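Local coordinates for beta-fructofuranosidase (Arthrobacter, PDB 3WPU), which belongs to the levansucrase/invertase family of the beta-fructosidase clan, whose members fold as five-bladed beta-propellers, at residues 148-153 / 220-225; 159-164 / 180-185; 174-179 / 202-207; 257-262 / 316-321. All coordinates share one frame; numbering follows the deposited sequence. Where two conformers were deposited one is given.

Contact 1 of 4, residues 148-153 / 220-225; sequences TGQIFE and NKVTDL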
# COMPACT_ATOMS: atom_id res chain seq x y z
N THR A 148 -21.72 -2.41 4.90
CA THR A 148 -20.55 -2.05 5.70
C THR A 148 -20.90 -1.19 6.93
O THR A 148 -20.10 -1.04 7.86
CB THR A 148 -19.43 -1.43 4.87
OG1 THR A 148 -19.87 -0.19 4.26
CG2 THR A 148 -18.99 -2.41 3.80
N GLY A 149 -22.12 -0.68 6.95
CA GLY A 149 -22.64 0.06 8.09
C GLY A 149 -22.92 -0.81 9.30
O GLY A 149 -23.09 -0.30 10.38
N GLN A 150 -22.94 -2.13 9.12
CA GLN A 150 -23.41 -3.03 10.19
C GLN A 150 -22.68 -2.97 11.53
O GLN A 150 -23.29 -3.24 12.57
CB GLN A 150 -23.50 -4.46 9.72
CG GLN A 150 -22.28 -5.09 9.15
CD GLN A 150 -22.63 -6.43 8.52
OE1 GLN A 150 -22.34 -7.46 9.07
NE2 GLN A 150 -23.36 -6.39 7.45
N ILE A 151 -21.40 -2.64 11.51
CA ILE A 151 -20.58 -2.73 12.73
C ILE A 151 -20.68 -1.53 13.66
O ILE A 151 -20.21 -1.59 14.80
CB ILE A 151 -19.08 -2.98 12.39
CG1 ILE A 151 -18.46 -1.79 11.65
CG2 ILE A 151 -18.93 -4.29 11.63
CD1 ILE A 151 -16.98 -1.94 11.36
N PHE A 152 -21.23 -0.42 13.17
CA PHE A 152 -21.25 0.83 13.93
C PHE A 152 -22.42 0.92 14.89
O PHE A 152 -23.57 0.87 14.48
CB PHE A 152 -21.23 2.02 12.99
CG PHE A 152 -19.96 2.09 12.19
CD1 PHE A 152 -18.76 2.49 12.79
CD2 PHE A 152 -19.93 1.68 10.86
CE1 PHE A 152 -17.58 2.49 12.07
CE2 PHE A 152 -18.76 1.70 10.14
CZ PHE A 152 -17.58 2.12 10.75
N GLU A 153 -22.09 1.02 16.17
CA GLU A 153 -23.10 1.19 17.21
C GLU A 153 -23.92 2.45 16.93
O GLU A 153 -25.15 2.42 16.95
CB GLU A 153 -22.42 1.26 18.58
CG GLU A 153 -21.76 -0.06 19.06
CD GLU A 153 -20.28 -0.26 18.65
OE1 GLU A 153 -19.82 0.32 17.67
OE2 GLU A 153 -19.55 -1.04 19.33
N ASN A 220 -21.55 -10.37 2.63
CA ASN A 220 -22.84 -10.05 3.25
C ASN A 220 -22.70 -9.66 4.72
O ASN A 220 -23.60 -9.05 5.29
CB ASN A 220 -23.84 -11.22 3.11
CG ASN A 220 -23.24 -12.58 3.45
OD1 ASN A 220 -23.31 -13.05 4.58
ND2 ASN A 220 -22.65 -13.21 2.45
N LYS A 221 -21.58 -10.06 5.33
CA LYS A 221 -21.33 -9.92 6.74
C LYS A 221 -19.98 -9.24 6.92
O LYS A 221 -19.02 -9.63 6.26
CB LYS A 221 -21.25 -11.33 7.35
CG LYS A 221 -20.92 -11.37 8.82
CD LYS A 221 -22.09 -10.87 9.63
CE LYS A 221 -21.90 -11.15 11.13
NZ LYS A 221 -22.94 -10.36 11.86
N VAL A 222 -19.92 -8.24 7.78
CA VAL A 222 -18.66 -7.55 8.12
C VAL A 222 -18.33 -7.77 9.59
O VAL A 222 -19.18 -7.56 10.46
CB VAL A 222 -18.75 -6.05 7.81
CG1 VAL A 222 -17.45 -5.35 8.19
CG2 VAL A 222 -19.08 -5.84 6.34
N THR A 223 -17.09 -8.20 9.86
CA THR A 223 -16.60 -8.42 11.21
C THR A 223 -15.67 -7.29 11.62
O THR A 223 -14.72 -6.97 10.91
CB THR A 223 -15.85 -9.75 11.30
OG1 THR A 223 -16.70 -10.81 10.83
CG2 THR A 223 -15.42 -10.03 12.75
N ASP A 224 -15.93 -6.72 12.79
CA ASP A 224 -15.15 -5.60 13.33
C ASP A 224 -13.92 -6.20 14.01
O ASP A 224 -14.07 -6.98 14.96
CB ASP A 224 -16.05 -4.84 14.31
CG ASP A 224 -15.43 -3.59 14.87
OD1 ASP A 224 -14.25 -3.29 14.61
OD2 ASP A 224 -16.17 -2.92 15.64
N LEU A 225 -12.73 -5.89 13.52
CA LEU A 225 -11.51 -6.53 14.07
C LEU A 225 -10.77 -5.68 15.08
O LEU A 225 -10.40 -6.18 16.17
CB LEU A 225 -10.55 -6.89 12.94
CG LEU A 225 -11.13 -7.73 11.78
CD1 LEU A 225 -10.05 -7.91 10.74
CD2 LEU A 225 -11.66 -9.09 12.24
O HOH W 1 -18.83 -3.60 16.07
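Q150 lays its amide against the backbone of V222, and I151 sets its branched side chain against the same strand, 213-226. The Q150 amide turns one face to the strand. V222 N gives its hydrogen to Q150 OE1 at 2.9 Å, almost straight at 177°. The donor does not come along a lone pair. It stands 74° out of the carbonyl plane, above the C=O group. Q150 CG sits between the backbone N and the carbonyl carbon (chi1 56°), and the chain runs extended from there to V222. Q150 NE2 adds a weak bond to N220 O at 3.4 Å and is also bonded to V147 O. With the V222 bond, these should limit rotation of the amide. The aliphatic part of K221 bends back, with CD 3.5 Å from Q150 OE1.

I151 uses its CG2 branch. This methyl lies 3.9 Å from V222 CG1, and the two side chains meet at a slant. The same methyl is 4.0 Å from D224 CB, where the side chains are at about a right angle. The other V222 branch, CG2, rests 4.1 Å from T148 CA. One water donates to both I151 O and D224 OD2. D224 OD2 is also in a salt bridge with R199, which pairs with E153 as well.

Strand 213-226 bonds to strand 197-210 through T223 and L202. V222 N faces the other way, toward the 148-153 turn. This turn belongs to the loop between strands 137-141 and 159-169, and it also touches strand 174-184 through D181 and A183.

Contact 2 of 4, residues 159-164 / 180-185; sequences HQTQWS and TDVAFY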
# COMPACT_ATOMS: atom_id res chain seq x y z
N HIS A 159 -21.63 10.05 6.55
CA HIS A 159 -20.87 9.43 5.45
C HIS A 159 -20.40 8.09 5.96
O HIS A 159 -20.22 7.92 7.16
CB HIS A 159 -19.65 10.26 5.06
CG HIS A 159 -19.98 11.66 4.64
ND1 HIS A 159 -20.34 12.65 5.53
CD2 HIS A 159 -19.99 12.23 3.41
CE1 HIS A 159 -20.58 13.76 4.87
NE2 HIS A 159 -20.36 13.54 3.58
N GLN A 160 -20.22 7.15 5.05
CA GLN A 160 -19.79 5.82 5.47
C GLN A 160 -19.04 5.25 4.27
O GLN A 160 -19.61 5.06 3.20
CB GLN A 160 -21.00 4.99 5.89
CG GLN A 160 -20.73 3.90 6.94
CD GLN A 160 -20.06 2.67 6.37
OE1 GLN A 160 -20.72 1.82 5.79
NE2 GLN A 160 -18.74 2.55 6.56
N THR A 161 -17.75 5.01 4.46
CA THR A 161 -16.87 4.62 3.35
C THR A 161 -16.15 3.34 3.64
O THR A 161 -16.09 2.89 4.77
CB THR A 161 -15.79 5.65 3.09
OG1 THR A 161 -14.93 5.80 4.24
CG2 THR A 161 -16.39 6.97 2.80
N GLN A 162 -15.62 2.78 2.56
CA GLN A 162 -14.66 1.70 2.61
C GLN A 162 -13.34 2.26 2.11
O GLN A 162 -13.26 2.86 1.03
CB GLN A 162 -15.08 0.50 1.78
CG GLN A 162 -16.42 -0.09 2.19
CD GLN A 162 -17.47 0.01 1.11
OE1 GLN A 162 -17.17 -0.11 -0.06
NE2 GLN A 162 -18.73 0.17 1.52
N TRP A 163 -12.33 2.14 2.96
CA TRP A 163 -10.97 2.56 2.65
C TRP A 163 -10.06 1.31 2.51
O TRP A 163 -10.56 0.18 2.62
CB TRP A 163 -10.52 3.56 3.72
CG TRP A 163 -11.05 4.98 3.53
CD1 TRP A 163 -11.89 5.45 2.55
CD2 TRP A 163 -10.75 6.09 4.37
NE1 TRP A 163 -12.11 6.80 2.73
CE2 TRP A 163 -11.42 7.22 3.84
CE3 TRP A 163 -9.95 6.25 5.50
CZ2 TRP A 163 -11.33 8.49 4.44
CZ3 TRP A 163 -9.85 7.53 6.09
CH2 TRP A 163 -10.54 8.63 5.55
N SER A 164 -8.74 1.50 2.31
CA SER A 164 -7.82 0.49 1.79
C SER A 164 -7.60 -0.67 2.74
O SER A 164 -7.79 -0.55 3.93
CB SER A 164 -6.44 1.10 1.47
OG SER A 164 -5.67 0.24 0.63
N THR A 180 -10.68 -1.02 5.65
CA THR A 180 -10.91 -0.00 6.64
C THR A 180 -12.34 0.48 6.47
O THR A 180 -12.70 1.05 5.44
CB THR A 180 -9.92 1.16 6.53
OG1 THR A 180 -8.57 0.68 6.37
CG2 THR A 180 -10.02 2.09 7.75
N ASP A 181 -13.14 0.28 7.51
CA ASP A 181 -14.56 0.56 7.46
C ASP A 181 -14.75 1.84 8.27
O ASP A 181 -14.42 1.86 9.44
CB ASP A 181 -15.33 -0.62 8.06
CG ASP A 181 -16.83 -0.62 7.68
OD1 ASP A 181 -17.27 0.21 6.83
OD2 ASP A 181 -17.60 -1.45 8.22
N VAL A 182 -15.22 2.92 7.63
CA VAL A 182 -15.16 4.23 8.26
C VAL A 182 -16.52 4.92 8.32
O VAL A 182 -17.29 4.96 7.33
CB VAL A 182 -14.17 5.17 7.52
CG1 VAL A 182 -13.86 6.41 8.36
CG2 VAL A 182 -12.87 4.45 7.21
N ALA A 183 -16.83 5.49 9.48
CA ALA A 183 -18.05 6.29 9.66
C ALA A 183 -17.67 7.72 10.05
O ALA A 183 -16.80 7.95 10.87
CB ALA A 183 -18.95 5.68 10.72
N PHE A 184 -18.34 8.68 9.41
CA PHE A 184 -18.13 10.09 9.67
C PHE A 184 -19.42 10.67 10.23
O PHE A 184 -20.51 10.23 9.84
CB PHE A 184 -17.80 10.87 8.41
CG PHE A 184 -16.55 10.40 7.68
CD1 PHE A 184 -15.37 11.11 7.77
CD2 PHE A 184 -16.58 9.24 6.90
CE1 PHE A 184 -14.23 10.68 7.09
CE2 PHE A 184 -15.45 8.83 6.19
CZ PHE A 184 -14.28 9.54 6.32
N TYR A 185 -19.26 11.68 11.08
CA TYR A 185 -20.40 12.31 11.77
C TYR A 185 -20.28 13.81 11.63
O TYR A 185 -19.72 14.48 12.50
CB TYR A 185 -20.44 11.85 13.22
CG TYR A 185 -20.55 10.36 13.35
CD1 TYR A 185 -21.79 9.73 13.53
CD2 TYR A 185 -19.42 9.55 13.27
CE1 TYR A 185 -21.90 8.35 13.63
CE2 TYR A 185 -19.52 8.18 13.37
CZ TYR A 185 -20.76 7.58 13.53
OH TYR A 185 -20.86 6.20 13.65
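V182 O receives two donors from the neighbouring strand, T161 N and Q160 NE2, both at 2.9 Å. The backbone donor lies in the carbonyl plane, and the amide donor comes from above it. The same Q160 NE2 bonds to D181 OD1 at 2.8 Å, reaching it from above the carboxylate plane. The amide and carboxylate planes are 69° apart. The Q160 chain bends at chi2 (-77°), which turns its amide across to the partner strand.

Q160 and D181 lie on one face of the sheet, and H159, T161, W163, T180, V182 and F184 on the other. F184 presents its edge to the face of W163 in an offset edge-to-face pair, with ring centroids 5.8 Å apart. V182 CG2 packs against W163, 3.8 Å from CE3. T161 OG1 packs over the W163 face and meets the F184 edge at CE2, 3.6 Å away. Beyond the W163-T180 pair, T180 OG1 donates to S164 O at 2.8 Å, in the carbonyl plane.

A second shell holds these groups. T148 OG1 bonds to Q160 OE1 and to Q162 NE2. Q162 OE1 takes the I116 N-H, W163 NE1 bonds to H111 O, and T180 OG1 to D246 N.

The backbones alternate hydrogen-bonded and non-hydrogen-bonded pairs from H159-F184 to W163-T180. This is the ladder of an antiparallel beta hairpin, of the kind found in the four-stranded antiparallel blades of a beta-propeller.

Contact 3 of 4, residues 174-179 / 202-207; sequences EIKLFF and LSVGKV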
# COMPACT_ATOMS: atom_id res chain seq x y z
N GLU A 174 -12.48 -18.71 -1.90
CA GLU A 174 -12.97 -17.74 -0.92
C GLU A 174 -11.96 -16.61 -0.81
O GLU A 174 -10.74 -16.83 -0.93
CB GLU A 174 -13.13 -18.41 0.44
CG GLU A 174 -13.42 -17.49 1.62
CD GLU A 174 -13.22 -18.23 2.93
OE1 GLU A 174 -13.95 -19.22 3.13
OE2 GLU A 174 -12.32 -17.83 3.72
N ILE A 175 -12.48 -15.42 -0.56
CA ILE A 175 -11.68 -14.24 -0.35
C ILE A 175 -11.99 -13.64 1.02
O ILE A 175 -13.16 -13.35 1.33
CB ILE A 175 -11.99 -13.20 -1.44
CG1 ILE A 175 -11.61 -13.74 -2.84
CG2 ILE A 175 -11.26 -11.90 -1.15
CD1 ILE A 175 -12.04 -12.83 -3.98
N LYS A 176 -10.95 -13.43 1.82
CA LYS A 176 -11.06 -12.64 3.03
C LYS A 176 -10.59 -11.23 2.71
O LYS A 176 -9.38 -10.98 2.51
CB LYS A 176 -10.24 -13.23 4.16
CG LYS A 176 -10.72 -14.55 4.69
CD LYS A 176 -9.82 -14.98 5.83
CE LYS A 176 -10.27 -16.24 6.55
NZ LYS A 176 -9.85 -17.40 5.75
N LEU A 177 -11.54 -10.32 2.61
CA LEU A 177 -11.26 -8.93 2.32
C LEU A 177 -11.06 -8.14 3.63
O LEU A 177 -11.98 -7.95 4.42
CB LEU A 177 -12.38 -8.36 1.48
CG LEU A 177 -12.29 -6.88 1.09
CD1 LEU A 177 -11.00 -6.59 0.35
CD2 LEU A 177 -13.50 -6.49 0.25
N PHE A 178 -9.82 -7.78 3.90
CA PHE A 178 -9.48 -6.92 5.04
C PHE A 178 -9.54 -5.48 4.55
O PHE A 178 -8.91 -5.15 3.58
CB PHE A 178 -8.10 -7.25 5.57
CG PHE A 178 -8.02 -8.63 6.18
CD1 PHE A 178 -8.36 -8.85 7.50
CD2 PHE A 178 -7.69 -9.71 5.38
CE1 PHE A 178 -8.32 -10.13 8.05
CE2 PHE A 178 -7.64 -10.99 5.92
CZ PHE A 178 -7.97 -11.19 7.25
N PHE A 179 -10.27 -4.64 5.24
CA PHE A 179 -10.41 -3.26 4.80
C PHE A 179 -10.62 -2.31 5.96
O PHE A 179 -10.68 -2.70 7.11
CB PHE A 179 -11.51 -3.15 3.74
CG PHE A 179 -12.91 -3.34 4.28
CD1 PHE A 179 -13.78 -2.26 4.43
CD2 PHE A 179 -13.36 -4.62 4.64
CE1 PHE A 179 -15.07 -2.44 4.93
CE2 PHE A 179 -14.64 -4.80 5.14
CZ PHE A 179 -15.49 -3.71 5.28
N LEU A 202 -13.22 -7.11 8.39
CA LEU A 202 -13.09 -8.25 7.50
C LEU A 202 -14.46 -8.58 6.92
O LEU A 202 -15.45 -8.55 7.65
CB LEU A 202 -12.64 -9.49 8.27
CG LEU A 202 -12.75 -10.87 7.62
CD1 LEU A 202 -11.84 -10.98 6.41
CD2 LEU A 202 -12.40 -11.98 8.63
N SER A 203 -14.51 -8.93 5.65
CA SER A 203 -15.70 -9.54 5.07
C SER A 203 -15.25 -10.64 4.11
O SER A 203 -14.23 -10.49 3.39
CB SER A 203 -16.53 -8.50 4.30
OG SER A 203 -17.79 -9.07 3.92
N VAL A 204 -15.97 -11.75 4.16
CA VAL A 204 -15.66 -12.94 3.37
C VAL A 204 -16.63 -13.06 2.21
O VAL A 204 -17.87 -12.90 2.37
CB VAL A 204 -15.68 -14.20 4.24
CG1 VAL A 204 -15.29 -15.42 3.41
CG2 VAL A 204 -14.75 -14.03 5.44
N GLY A 205 -16.07 -13.41 1.06
CA GLY A 205 -16.86 -13.64 -0.15
C GLY A 205 -16.16 -14.68 -0.98
O GLY A 205 -15.28 -15.39 -0.50
N LYS A 206 -16.56 -14.77 -2.23
CA LYS A 206 -16.11 -15.88 -3.07
C LYS A 206 -16.14 -15.48 -4.52
O LYS A 206 -16.96 -14.66 -4.93
CB LYS A 206 -17.01 -17.10 -2.84
CG LYS A 206 -16.43 -18.40 -3.35
CD LYS A 206 -17.24 -19.59 -2.88
CE LYS A 206 -16.47 -20.88 -3.06
NZ LYS A 206 -17.07 -21.99 -2.27
N VAL A 207 -15.23 -16.08 -5.29
CA VAL A 207 -15.13 -15.87 -6.72
C VAL A 207 -16.09 -16.82 -7.43
O VAL A 207 -16.14 -18.02 -7.15
CB VAL A 207 -13.69 -16.14 -7.22
CG1 VAL A 207 -13.62 -16.08 -8.74
CG2 VAL A 207 -12.73 -15.14 -6.59
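L202 of strand 197-210 lies alongside F178 and slants across K176, both of strand 174-184. The two strands are neighbours in an antiparallel meander, a strand order consistent with a propeller blade. The CB of L202 is 4.2 Å from L177 O. CG is anti to the backbone N (chi1 166°), and the two methyls fork from it. CD1 lies 3.6 Å from K176 CB and equally far from L177 O. It also stands over the centre of the F178 ring, 4.0 Å from the centroid and 13° off the normal. This is a CH-pi contact over the ring face. CD2 meets L318 and T319 of the loop that lies against this face.

The backbones are tied by four hydrogen bonds, two at the I175-G205 pair and two at the L177-S203 pair. L177 N reaches S203 O at 2.8 Å, nearly along the C=O axis. V204 CA, between these pairs, and L202 CA, beyond the second, make CA-H...O contacts with I175 O and L177 O. On the opposite face I175 CD1 touches V207 CG2 at 3.6 Å, while L80 and A167 also pack on I175. S203 OG bonds to K221 O of the next strand.

V204 crosses E174 at a slant, its CG1 3.3 Å from E174 CG. V204 lies alongside K176, its CG2 4.1 Å from K176 CG. The K176 chain bends only at chi4 (80°), and its NZ meets E174 OE2 at 3.2 Å in a salt bridge.

Contact 4 of 4, residues 257-262 / 316-321; sequences GETFMV and KQLTEW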
# COMPACT_ATOMS: atom_id res chain seq x y z
N GLY A 257 2.84 -20.43 10.73
CA GLY A 257 1.57 -20.81 11.32
C GLY A 257 0.83 -19.69 12.04
O GLY A 257 -0.31 -19.89 12.46
N GLU A 258 1.47 -18.53 12.20
CA GLU A 258 0.84 -17.38 12.81
C GLU A 258 0.52 -16.39 11.70
O GLU A 258 1.15 -16.44 10.66
CB GLU A 258 1.78 -16.73 13.82
CG GLU A 258 2.07 -17.64 14.99
CD GLU A 258 2.90 -16.98 16.07
OE1 GLU A 258 3.70 -16.08 15.76
OE2 GLU A 258 2.73 -17.39 17.25
N THR A 259 -0.50 -15.57 11.92
CA THR A 259 -0.82 -14.49 10.97
C THR A 259 -0.69 -13.14 11.65
O THR A 259 -1.27 -12.91 12.72
CB THR A 259 -2.23 -14.65 10.37
OG1 THR A 259 -2.33 -15.94 9.75
CG2 THR A 259 -2.51 -13.55 9.30
N PHE A 260 0.02 -12.23 10.98
CA PHE A 260 0.20 -10.87 11.47
C PHE A 260 -0.42 -9.90 10.51
O PHE A 260 -0.81 -10.27 9.42
CB PHE A 260 1.68 -10.54 11.65
CG PHE A 260 2.33 -11.32 12.75
CD1 PHE A 260 2.29 -10.85 14.05
CD2 PHE A 260 2.96 -12.51 12.47
CE1 PHE A 260 2.87 -11.58 15.08
CE2 PHE A 260 3.54 -13.25 13.50
CZ PHE A 260 3.49 -12.77 14.79
N MET A 261 -0.53 -8.67 10.99
CA MET A 261 -1.05 -7.55 10.20
C MET A 261 -0.27 -6.31 10.55
O MET A 261 -0.00 -6.05 11.71
CB MET A 261 -2.53 -7.35 10.56
CG MET A 261 -3.22 -6.11 9.93
SD MET A 261 -4.76 -5.73 10.80
CE MET A 261 -5.76 -7.18 10.48
N VAL A 262 0.05 -5.50 9.54
CA VAL A 262 0.49 -4.14 9.76
C VAL A 262 -0.56 -3.18 9.23
O VAL A 262 -1.41 -3.54 8.41
CB VAL A 262 1.90 -3.82 9.17
CG1 VAL A 262 2.98 -4.62 9.91
CG2 VAL A 262 1.98 -4.11 7.69
N LYS A 316 -7.78 -19.17 13.66
CA LYS A 316 -7.46 -19.55 12.28
C LYS A 316 -8.32 -18.82 11.27
O LYS A 316 -7.89 -18.60 10.14
CB LYS A 316 -7.61 -21.05 12.07
CG LYS A 316 -6.67 -21.87 12.93
CD LYS A 316 -6.52 -23.28 12.39
CE LYS A 316 -5.48 -24.07 13.18
NZ LYS A 316 -4.16 -23.36 13.28
N GLN A 317 -9.53 -18.43 11.68
CA GLN A 317 -10.49 -17.74 10.78
C GLN A 317 -10.11 -16.30 10.58
O GLN A 317 -10.74 -15.63 9.76
CB GLN A 317 -11.94 -17.75 11.31
CG GLN A 317 -12.44 -19.06 11.86
CD GLN A 317 -12.13 -19.19 13.34
OE1 GLN A 317 -11.05 -19.63 13.70
NE2 GLN A 317 -13.06 -18.78 14.19
N LEU A 318 -9.15 -15.81 11.35
CA LEU A 318 -8.71 -14.41 11.28
C LEU A 318 -9.81 -13.40 11.63
O LEU A 318 -9.82 -12.26 11.14
CB LEU A 318 -8.10 -14.11 9.90
CG LEU A 318 -7.05 -15.10 9.38
CD1 LEU A 318 -6.48 -14.59 8.07
CD2 LEU A 318 -5.92 -15.35 10.37
N THR A 319 -10.74 -13.81 12.49
CA THR A 319 -11.82 -12.93 12.95
C THR A 319 -11.57 -12.28 14.32
O THR A 319 -12.37 -11.46 14.77
CB THR A 319 -13.13 -13.71 13.03
OG1 THR A 319 -12.94 -14.84 13.90
CG2 THR A 319 -13.53 -14.19 11.70
N GLU A 320 -10.48 -12.66 15.00
CA GLU A 320 -10.10 -12.09 16.29
C GLU A 320 -8.62 -11.76 16.25
O GLU A 320 -7.84 -12.59 15.83
CB GLU A 320 -10.37 -13.08 17.42
CG GLU A 320 -11.85 -13.32 17.63
CD GLU A 320 -12.16 -14.36 18.68
OE1 GLU A 320 -13.35 -14.70 18.81
OE2 GLU A 320 -11.22 -14.83 19.36
N TRP A 321 -8.27 -10.56 16.70
CA TRP A 321 -6.92 -10.01 16.63
C TRP A 321 -6.57 -9.37 17.96
O TRP A 321 -7.46 -8.91 18.71
CB TRP A 321 -6.85 -8.96 15.49
CG TRP A 321 -6.97 -9.59 14.14
CD1 TRP A 321 -8.11 -10.02 13.54
CD2 TRP A 321 -5.91 -9.90 13.23
NE1 TRP A 321 -7.85 -10.59 12.34
CE2 TRP A 321 -6.50 -10.52 12.11
CE3 TRP A 321 -4.52 -9.72 13.26
CZ2 TRP A 321 -5.76 -10.95 11.03
CZ3 TRP A 321 -3.78 -10.17 12.17
CH2 TRP A 321 -4.41 -10.76 11.06
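M261 CE lies over one face of the W321 six-membered ring, and this is the tight part of the contact. The methyl stands 3.6 Å from the ring centroid and only 4° off the normal. SD is farther, 4.8 Å from that centroid, and completes a Met-aromatic contact. M261 CB touches W321 CZ3 at 3.5 Å. The side chain leaves anti to the backbone N and bends at chi3 (-64°), so the methyl folds over the ring. F260 C meets the ring at its edge.

T259 closes the next part. Its CG2 is 3.8 Å from W321 CH2, and its OG1 is 3.7 Å from L318 CD2. L318 and T259 meet at about a right angle. The indole is held from its own segment, since W321 NE1 donates to L318 O at 2.8 Å with the donor above the carbonyl plane.

No hydrogen bond joins the two segments anywhere in the interface, and their nearest CA atoms, those of T259 and L318, are 7.9 Å apart. On the solvent side G257, K316, Q317 and E320 are exposed.

Strand 305-313 runs between strands 260-266 and 321-331, and A313 touches both L318 and W321. The two side chains also reach F178 of strand 174-184, in a different sheet. This is consistent with the face-to-face packing of adjacent blades in a beta-propeller.

In the fold
Contacts 1, 2 and 3 share one sheet. Strands 159-169, 174-184, 197-210 and 213-226 follow each other in it as an antiparallel meander. Contact 2 joins the first two, contact 3 the second and third, and contact 1 sets a loop against the fourth. Contacts 2 and 3 alternate along the chain, and both fall between the segments of contact 1. Contact 4 comes later, in another sheet. Centres of contacts 1 and 2 are about 11 Å apart, those of 3 and 4 about 14 Å. L318 and T319 touch L202, and L225 packs on W321. Contacts 2 and 4 do not touch. The set therefore links two adjoining sheets of the propeller.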